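Local coordinates for crustacyanin-C1 subunit (PDB 1I4U), which binds the carotenoid astaxanthin, giving the lobster carapace its blue colour, as a lipocalin subunit of the crustacyanin complexes, at residues 54-59 against 134-139; 68-71 against 75-78; 117-122 against 157-162. One frame throughout, in Å; residues are numbered along the deposited sequence.

Contact 1. Residues 54-59 against 134-139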
loop_
_atom_site.group_PDB
_atom_site.type_symbol
_atom_site.label_atom_id
_atom_site.label_comp_id
_atom_site.label_asym_id
_atom_site.label_seq_id
_atom_site.Cartn_x
_atom_site.Cartn_y
_atom_site.Cartn_z
ATOM N N ASN A 54 -13.682 10.491 -10.628
ATOM C CA ASN A 54 -12.331 10.854 -10.167
ATOM C C ASN A 54 -11.916 12.138 -10.882
ATOM O O ASN A 54 -11.742 12.167 -12.074
ATOM C CB ASN A 54 -11.347 9.737 -10.427
ATOM C CG ASN A 54 -11.757 8.402 -9.868
ATOM O OD1 ASN A 54 -11.972 8.331 -8.667
ATOM N ND2 ASN A 54 -11.918 7.378 -10.721
ATOM N N GLU A 55 -11.798 13.200 -10.077
ATOM C CA GLU A 55 -11.454 14.527 -10.586
ATOM C C GLU A 55 -9.976 14.773 -10.259
ATOM O O GLU A 55 -9.599 14.777 -9.098
ATOM C CB GLU A 55 -12.377 15.595 -9.991
ATOM C CG GLU A 55 -12.136 16.951 -10.591
ATOM C CD GLU A 55 -13.170 17.949 -10.107
ATOM O OE1 GLU A 55 -14.230 17.612 -9.563
ATOM O OE2 GLU A 55 -12.831 19.122 -10.249
ATOM N N TYR A 56 -9.179 14.942 -11.293
ATOM C CA TYR A 56 -7.754 15.118 -11.173
ATOM C C TYR A 56 -7.315 16.552 -11.514
ATOM O O TYR A 56 -7.701 17.098 -12.562
ATOM C CB TYR A 56 -7.042 14.202 -12.160
ATOM C CG TYR A 56 -7.114 12.728 -11.837
ATOM C CD1 TYR A 56 -7.872 12.112 -10.862
ATOM C CD2 TYR A 56 -6.315 11.867 -12.532
ATOM C CE1 TYR A 56 -7.925 10.796 -10.566
ATOM C CE2 TYR A 56 -6.383 10.533 -12.217
ATOM C CZ TYR A 56 -7.150 9.960 -11.296
ATOM O OH TYR A 56 -7.082 8.608 -11.067
ATOM N N SER A 57 -6.493 17.154 -10.670
ATOM C CA SER A 57 -5.881 18.470 -10.868
ATOM C C SER A 57 -4.375 18.292 -10.887
ATOM O O SER A 57 -3.823 17.668 -9.964
ATOM C CB SER A 57 -6.315 19.406 -9.733
ATOM O OG SER A 57 -7.725 19.513 -9.795
ATOM N N PHE A 58 -3.704 18.785 -11.891
ATOM C CA PHE A 58 -2.279 18.614 -12.019
ATOM C C PHE A 58 -1.591 19.939 -11.671
ATOM O O PHE A 58 -1.921 20.943 -12.254
ATOM C CB PHE A 58 -1.902 18.184 -13.434
ATOM C CG PHE A 58 -0.418 17.944 -13.619
ATOM C CD1 PHE A 58 0.174 16.917 -12.905
ATOM C CD2 PHE A 58 0.335 18.739 -14.476
ATOM C CE1 PHE A 58 1.537 16.689 -13.050
ATOM C CE2 PHE A 58 1.693 18.537 -14.628
ATOM C CZ PHE A 58 2.281 17.511 -13.886
ATOM N N ASP A 59 -0.670 19.889 -10.727
ATOM C CA ASP A 59 -0.073 21.093 -10.198
ATOM C C ASP A 59 1.355 21.261 -10.721
ATOM O O ASP A 59 2.078 22.094 -10.171
ATOM C CB ASP A 59 -0.119 21.082 -8.662
ATOM C CG ASP A 59 0.740 20.040 -7.995
ATOM O OD1 ASP A 59 1.627 19.439 -8.652
ATOM O OD2 ASP A 59 0.560 19.809 -6.760
ATOM N N PHE A 134 -8.524 -1.498 -13.903
ATOM C CA PHE A 134 -9.580 -0.493 -14.041
ATOM C C PHE A 134 -9.684 -0.047 -15.482
ATOM O O PHE A 134 -8.684 0.106 -16.135
ATOM C CB PHE A 134 -9.311 0.738 -13.196
ATOM C CG PHE A 134 -8.913 0.502 -11.750
ATOM C CD1 PHE A 134 -7.618 0.142 -11.439
ATOM C CD2 PHE A 134 -9.839 0.618 -10.722
ATOM C CE1 PHE A 134 -7.266 -0.088 -10.129
ATOM C CE2 PHE A 134 -9.461 0.408 -9.402
ATOM C CZ PHE A 134 -8.177 0.039 -9.119
ATOM N N ILE A 135 -10.918 0.219 -15.909
ATOM C CA ILE A 135 -11.202 0.883 -17.167
ATOM C C ILE A 135 -11.835 2.211 -16.799
ATOM O O ILE A 135 -12.878 2.212 -16.113
ATOM C CB ILE A 135 -12.091 0.045 -18.101
ATOM C CG1 ILE A 135 -11.402 -1.278 -18.468
ATOM C CG2 ILE A 135 -12.490 0.759 -19.379
ATOM C CD1 ILE A 135 -12.328 -2.292 -19.146
ATOM N N PHE A 136 -11.206 3.292 -17.210
ATOM C CA PHE A 136 -11.719 4.645 -17.025
ATOM C C PHE A 136 -12.243 5.240 -18.359
ATOM O O PHE A 136 -11.708 4.909 -19.423
ATOM C CB PHE A 136 -10.613 5.552 -16.541
ATOM C CG PHE A 136 -10.212 5.591 -15.094
ATOM C CD1 PHE A 136 -10.622 4.631 -14.169
ATOM C CD2 PHE A 136 -9.390 6.640 -14.630
ATOM C CE1 PHE A 136 -10.297 4.716 -12.827
ATOM C CE2 PHE A 136 -9.066 6.751 -13.271
ATOM C CZ PHE A 136 -9.510 5.780 -12.399
ATOM N N SER A 137 -13.264 6.058 -18.241
ATOM C CA SER A 137 -13.889 6.736 -19.362
ATOM C C SER A 137 -13.997 8.226 -19.086
ATOM O O SER A 137 -14.165 8.642 -17.955
ATOM C CB SER A 137 -15.265 6.153 -19.619
ATOM O OG SER A 137 -15.895 6.813 -20.725
ATOM N N ARG A 138 -13.966 9.023 -20.158
ATOM C CA ARG A 138 -14.282 10.441 -19.981
ATOM C C ARG A 138 -15.769 10.734 -19.864
ATOM O O ARG A 138 -16.125 11.898 -19.578
ATOM C CB ARG A 138 -13.654 11.260 -21.110
ATOM C CG ARG A 138 -12.149 11.359 -21.083
ATOM C CD ARG A 138 -11.619 11.981 -19.812
ATOM N NE ARG A 138 -10.226 12.380 -19.982
ATOM C CZ ARG A 138 -9.572 13.128 -19.096
ATOM N NH1 ARG A 138 -10.142 13.562 -17.996
ATOM N NH2 ARG A 138 -8.308 13.455 -19.338
ATOM N N SER A 139 -16.604 9.755 -20.020
ATOM C CA SER A 139 -18.050 9.860 -19.893
ATOM C C SER A 139 -18.607 8.737 -19.062
ATOM O O SER A 139 -17.935 7.764 -18.692
ATOM C CB SER A 139 -18.652 9.897 -21.300
ATOM O OG SER A 139 -18.135 8.961 -22.164
#
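N54 and Y56 meet the F136 ring with their polar ends over strand 33-41, which lies between their two strands. N54 ND2 stands 3.3 Å from F136 CZ, approaching the ring obliquely, with its amide plane turned 26° from the ring plane. Y56 OH arrives at the ring's edge, near its plane, 3.5 Å from F136 CE2. Behind the hydroxyl the two rings barely meet: Y56 CZ is 4.2 Å from F136 CE2, and the side chains cross at about a right angle. No hydrogen bond joins the segments, so this is van der Waals packing of an amide, a phenol and a phenyl. The backbones stay well apart, 9.3 Å between N54 CA and F136 CA, a span bridged by side chains alone. F136 swings CG beside its own backbone N, opposite the carbonyl carbon (chi1 -81°), and N54 does the same (chi1 -54°). N54 OD1 is hydrogen-bonded to S67 OG, which should restrict the turning of the amide. With an alanine here in place of F136, the N54 amide and the Y56 hydroxyl would probably lose the ring they both abut, opening a gap between them and the strand. Strand 33-41 pairs with both strand 52-58 and strand 128-137, separating them in the sheet, while A116 and L118 of strand 115-123 also pack on F136.

Contact 2. Residues 68-71 against 75-78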
loop_
_atom_site.group_PDB
_atom_site.type_symbol
_atom_site.label_atom_id
_atom_site.label_comp_id
_atom_site.label_asym_id
_atom_site.label_seq_id
_atom_site.Cartn_x
_atom_site.Cartn_y
_atom_site.Cartn_z
ATOM N N THR A 68 -15.319 10.641 -5.844
ATOM C CA THR A 68 -16.623 10.732 -5.228
ATOM C C THR A 68 -17.529 9.651 -5.820
ATOM O O THR A 68 -17.304 9.079 -6.880
ATOM C CB THR A 68 -17.273 12.125 -5.450
ATOM O OG1 THR A 68 -17.465 12.307 -6.856
ATOM C CG2 THR A 68 -16.425 13.223 -4.837
ATOM N N GLY A 69 -18.624 9.417 -5.102
ATOM C CA GLY A 69 -19.658 8.480 -5.570
ATOM C C GLY A 69 -20.464 8.018 -4.350
ATOM O O GLY A 69 -20.525 8.752 -3.353
ATOM N N ILE A 70 -21.065 6.854 -4.472
ATOM C CA ILE A 70 -21.907 6.278 -3.431
ATOM C C ILE A 70 -21.130 5.133 -2.783
ATOM O O ILE A 70 -20.706 4.217 -3.495
ATOM C CB ILE A 70 -23.253 5.760 -3.985
ATOM C CG1 ILE A 70 -23.925 6.736 -4.940
ATOM C CG2 ILE A 70 -24.167 5.379 -2.835
ATOM C CD1 ILE A 70 -24.155 8.045 -4.252
ATOM N N ALA A 71 -20.981 5.186 -1.474
ATOM C CA ALA A 71 -20.269 4.191 -0.670
ATOM C C ALA A 71 -21.126 2.941 -0.558
ATOM O O ALA A 71 -22.318 2.966 -0.933
ATOM C CB ALA A 71 -20.027 4.788 0.695
ATOM N N ASN A 75 -24.306 5.962 1.322
ATOM C CA ASN A 75 -24.104 7.401 1.488
ATOM C C ASN A 75 -23.155 7.935 0.445
ATOM O O ASN A 75 -22.261 7.230 -0.005
ATOM C CB ASN A 75 -23.589 7.743 2.891
ATOM C CG ASN A 75 -24.726 7.378 3.855
ATOM O OD1 ASN A 75 -25.832 7.834 3.636
ATOM N ND2 ASN A 75 -24.372 6.566 4.825
ATOM N N LEU A 76 -23.336 9.211 0.116
ATOM C CA LEU A 76 -22.323 9.932 -0.654
ATOM C C LEU A 76 -20.987 9.900 0.091
ATOM O O LEU A 76 -20.953 10.013 1.304
ATOM C CB LEU A 76 -22.712 11.383 -0.860
ATOM C CG LEU A 76 -23.887 11.657 -1.786
ATOM C CD1 LEU A 76 -24.573 12.979 -1.478
ATOM C CD2 LEU A 76 -23.384 11.658 -3.219
ATOM N N LEU A 77 -19.886 9.833 -0.664
ATOM C CA LEU A 77 -18.552 9.758 -0.137
ATOM C C LEU A 77 -17.579 10.475 -1.047
ATOM O O LEU A 77 -17.656 10.353 -2.259
ATOM C CB LEU A 77 -18.110 8.278 0.029
ATOM C CG LEU A 77 -16.697 8.051 0.556
ATOM C CD1 LEU A 77 -16.512 8.589 1.976
ATOM C CD2 LEU A 77 -16.348 6.556 0.561
ATOM N N LYS A 78 -16.703 11.244 -0.423
ATOM C CA LYS A 78 -15.572 11.867 -1.077
ATOM C C LYS A 78 -14.290 11.351 -0.432
ATOM O O LYS A 78 -14.230 11.353 0.805
ATOM C CB LYS A 78 -15.561 13.390 -0.996
ATOM C CG LYS A 78 -14.377 14.125 -1.599
ATOM C CD LYS A 78 -14.549 15.623 -1.553
ATOM C CE LYS A 78 -13.646 16.195 -0.499
ATOM N NZ LYS A 78 -13.896 17.655 -0.290
#
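A beta hairpin of the lipocalin barrel closes here: residues 68-71 turn back through a short loop into 75-78, the start of strand 76-85. G69 and L77 form the antiparallel hydrogen-bonded pair, with L77 N giving to G69 O at 3.0 Å and G69 N giving to L77 O at 3.1 Å. Both bonds are bent, 147° and 142° at the hydrogen. Nearer the turn, A71 N gives a nearly straight hydrogen bond (172°) to N75 O at 2.8 Å. The chain turns a corner at G69, at backbone angles where any CB would collide with the T68 carbonyl oxygen. On either side of the G69-L77 pair, T68 faces K78 and I70 faces L76, all four on one face of the sheet. T68 CG2 lies 3.9 Å from K78 CG; beyond it the lysine runs on to a salt bridge of NZ with the C-terminal carboxylate of L181. Helix 175-178 covers part of this face, with L76 touching T177 and Q178, and T68 OG1 is hydrogen-bonded to Q178. I70 CD1 lies 3.8 Å from L76 CD2. Close to the G69 corner, T68 CA makes a CA-H...O contact with L77 O at 3.2 Å.

Contact 3. Residues 117-122 against 157-162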
loop_
_atom_site.group_PDB
_atom_site.type_symbol
_atom_site.label_atom_id
_atom_site.label_comp_id
_atom_site.label_asym_id
_atom_site.label_seq_id
_atom_site.Cartn_x
_atom_site.Cartn_y
_atom_site.Cartn_z
ATOM N N CYS A 117 -6.735 2.605 -19.368
ATOM C CA CYS A 117 -6.659 1.253 -18.860
ATOM C C CYS A 117 -5.564 1.266 -17.777
ATOM O O CYS A 117 -4.405 1.507 -18.107
ATOM C CB CYS A 117 -6.310 0.269 -19.966
ATOM S SG CYS A 117 -7.083 0.563 -21.593
ATOM N N LEU A 118 -5.971 1.025 -16.531
ATOM C CA LEU A 118 -5.059 1.173 -15.379
ATOM C C LEU A 118 -4.796 -0.145 -14.700
ATOM O O LEU A 118 -5.679 -1.021 -14.643
ATOM C CB LEU A 118 -5.674 2.127 -14.371
ATOM C CG LEU A 118 -6.192 3.463 -14.949
ATOM C CD1 LEU A 118 -6.785 4.286 -13.789
ATOM C CD2 LEU A 118 -5.127 4.154 -15.745
ATOM N N TYR A 119 -3.593 -0.286 -14.154
ATOM C CA TYR A 119 -3.165 -1.551 -13.581
ATOM C C TYR A 119 -2.286 -1.352 -12.352
ATOM O O TYR A 119 -1.377 -0.511 -12.369
ATOM C CB TYR A 119 -2.379 -2.317 -14.648
ATOM C CG TYR A 119 -1.931 -3.709 -14.236
ATOM C CD1 TYR A 119 -2.869 -4.689 -13.991
ATOM C CD2 TYR A 119 -0.597 -4.045 -14.072
ATOM C CE1 TYR A 119 -2.547 -5.979 -13.599
ATOM C CE2 TYR A 119 -0.248 -5.334 -13.697
ATOM C CZ TYR A 119 -1.218 -6.291 -13.462
ATOM O OH TYR A 119 -0.829 -7.562 -13.091
ATOM N N SER A 120 -2.507 -2.136 -11.311
ATOM C CA SER A 120 -1.692 -2.175 -10.119
ATOM C C SER A 120 -1.423 -3.639 -9.759
ATOM O O SER A 120 -2.332 -4.457 -9.898
ATOM C CB SER A 120 -2.421 -1.523 -8.953
ATOM O OG SER A 120 -1.606 -1.413 -7.821
ATOM N N CYS A 121 -0.226 -3.950 -9.306
ATOM C CA CYS A 121 0.078 -5.342 -8.926
ATOM C C CYS A 121 1.013 -5.337 -7.726
ATOM O O CYS A 121 1.853 -4.442 -7.600
ATOM C CB CYS A 121 0.711 -6.089 -10.104
ATOM S SG CYS A 121 0.838 -7.868 -9.911
ATOM N N ILE A 122 0.825 -6.314 -6.861
ATOM C CA ILE A 122 1.681 -6.537 -5.700
ATOM C C ILE A 122 2.093 -7.983 -5.646
ATOM O O ILE A 122 1.199 -8.839 -5.730
ATOM C CB ILE A 122 0.981 -6.089 -4.414
ATOM C CG1 ILE A 122 1.770 -6.221 -3.122
ATOM C CG2 ILE A 122 -0.343 -6.786 -4.187
ATOM C CD1 ILE A 122 3.035 -5.378 -3.043
ATOM N N ILE A 157 -1.064 -8.734 -20.944
ATOM C CA ILE A 157 -0.259 -8.929 -19.734
ATOM C C ILE A 157 -0.846 -10.037 -18.866
ATOM O O ILE A 157 -0.644 -10.177 -17.670
ATOM C CB ILE A 157 -0.054 -7.608 -18.965
ATOM C CG1 ILE A 157 -1.326 -6.905 -18.485
ATOM C CG2 ILE A 157 0.761 -6.663 -19.830
ATOM C CD1 ILE A 157 -1.122 -5.998 -17.286
ATOM N N ASN A 158 -1.581 -10.904 -19.577
ATOM C CA ASN A 158 -2.077 -12.091 -18.927
ATOM C C ASN A 158 -3.006 -11.902 -17.749
ATOM O O ASN A 158 -3.072 -12.695 -16.810
ATOM C CB ASN A 158 -0.841 -12.924 -18.496
ATOM C CG ASN A 158 -0.983 -14.208 -19.304
ATOM O OD1 ASN A 158 -1.166 -14.068 -20.513
ATOM N ND2 ASN A 158 -0.931 -15.315 -18.580
ATOM N N VAL A 159 -3.784 -10.828 -17.857
ATOM C CA VAL A 159 -4.905 -10.572 -16.968
ATOM C C VAL A 159 -6.200 -11.170 -17.524
ATOM O O VAL A 159 -6.469 -10.873 -18.688
ATOM C CB VAL A 159 -5.041 -9.066 -16.673
ATOM C CG1 VAL A 159 -6.356 -8.716 -15.966
ATOM C CG2 VAL A 159 -3.865 -8.623 -15.799
ATOM N N ASP A 160 -6.944 -11.963 -16.733
ATOM C CA ASP A 160 -8.212 -12.601 -17.095
ATOM C C ASP A 160 -9.278 -11.536 -17.137
ATOM O O ASP A 160 -9.861 -11.138 -16.113
ATOM C CB ASP A 160 -8.612 -13.723 -16.110
ATOM C CG ASP A 160 -9.835 -14.486 -16.587
ATOM O OD1 ASP A 160 -10.497 -14.014 -17.543
ATOM O OD2 ASP A 160 -10.162 -15.570 -16.026
ATOM N N THR A 161 -9.560 -11.063 -18.346
ATOM C CA THR A 161 -10.559 -9.975 -18.412
ATOM C C THR A 161 -11.982 -10.338 -18.040
ATOM O O THR A 161 -12.840 -9.456 -17.845
ATOM C CB THR A 161 -10.550 -9.344 -19.808
ATOM O OG1 THR A 161 -10.834 -10.352 -20.770
ATOM C CG2 THR A 161 -9.161 -8.794 -20.045
ATOM N N THR A 162 -12.261 -11.630 -17.885
ATOM C CA THR A 162 -13.558 -11.988 -17.314
ATOM C C THR A 162 -13.714 -11.547 -15.854
ATOM O O THR A 162 -14.799 -11.575 -15.258
ATOM C CB THR A 162 -13.791 -13.515 -17.422
ATOM O OG1 THR A 162 -12.893 -14.200 -16.518
ATOM C CG2 THR A 162 -13.549 -13.998 -18.848
#
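The loop that leaves helix 144-156, the lipocalin hallmark packed on the outside of the barrel, lays I157 and V159 on Y119 of strand 115-123. A Schellman motif closes the helix, with N158 at positive phi, V159 N bonded back to F154 O and N158 N to K155 O. I157 CD1 sits over the Y119 ring, 3.6 Å from its centroid and only 5° off the normal, a centred CH-pi contact. To get there I157 carries CG1 between its backbone N and carbonyl carbon (chi1 60°), the crowded position. V159 slides past the ring obliquely, with CG2 3.7 Å from Y119 CE1. Further along, D160 makes an Asx turn: its OD1 takes T162 N at 3.0 Å and T162 OG1 at 2.6 Å, from one face of the carboxylate. Helix and strand are also tied covalently by the C117-C150 disulfide, and L108 of strand 102-110 borders both Y119 and I157. The hydroxyl, the only polar atom of the Y119 side chain, is hydrogen-bonded to D131 OD2. Aliphatic branches thus hold the body of the ring while a hydrogen bond pins its far end, which should fix both its position and its tilt.

In the fold
Contacts 1 and 3 are buried and rest on side chains alone, whereas contact 2, about 17 Å from the centre of the chain, is a partly buried hairpin held mainly by backbone hydrogen bonds. All three reach the same curled sheet. Contact 1 joins two strands that flank strand 33-41; contact 3 fastens the loop after the helix to the outside of the sheet. L118 links these two, its N probably bonded to F134 O and its CD1 packed on F136, while its neighbour Y119 meets the loop. In chemistry, an amide and a hydroxyl abut the ring of contact 1, aliphatic carbons that of contact 3. Contact 3 lies across the chain's centre from both others.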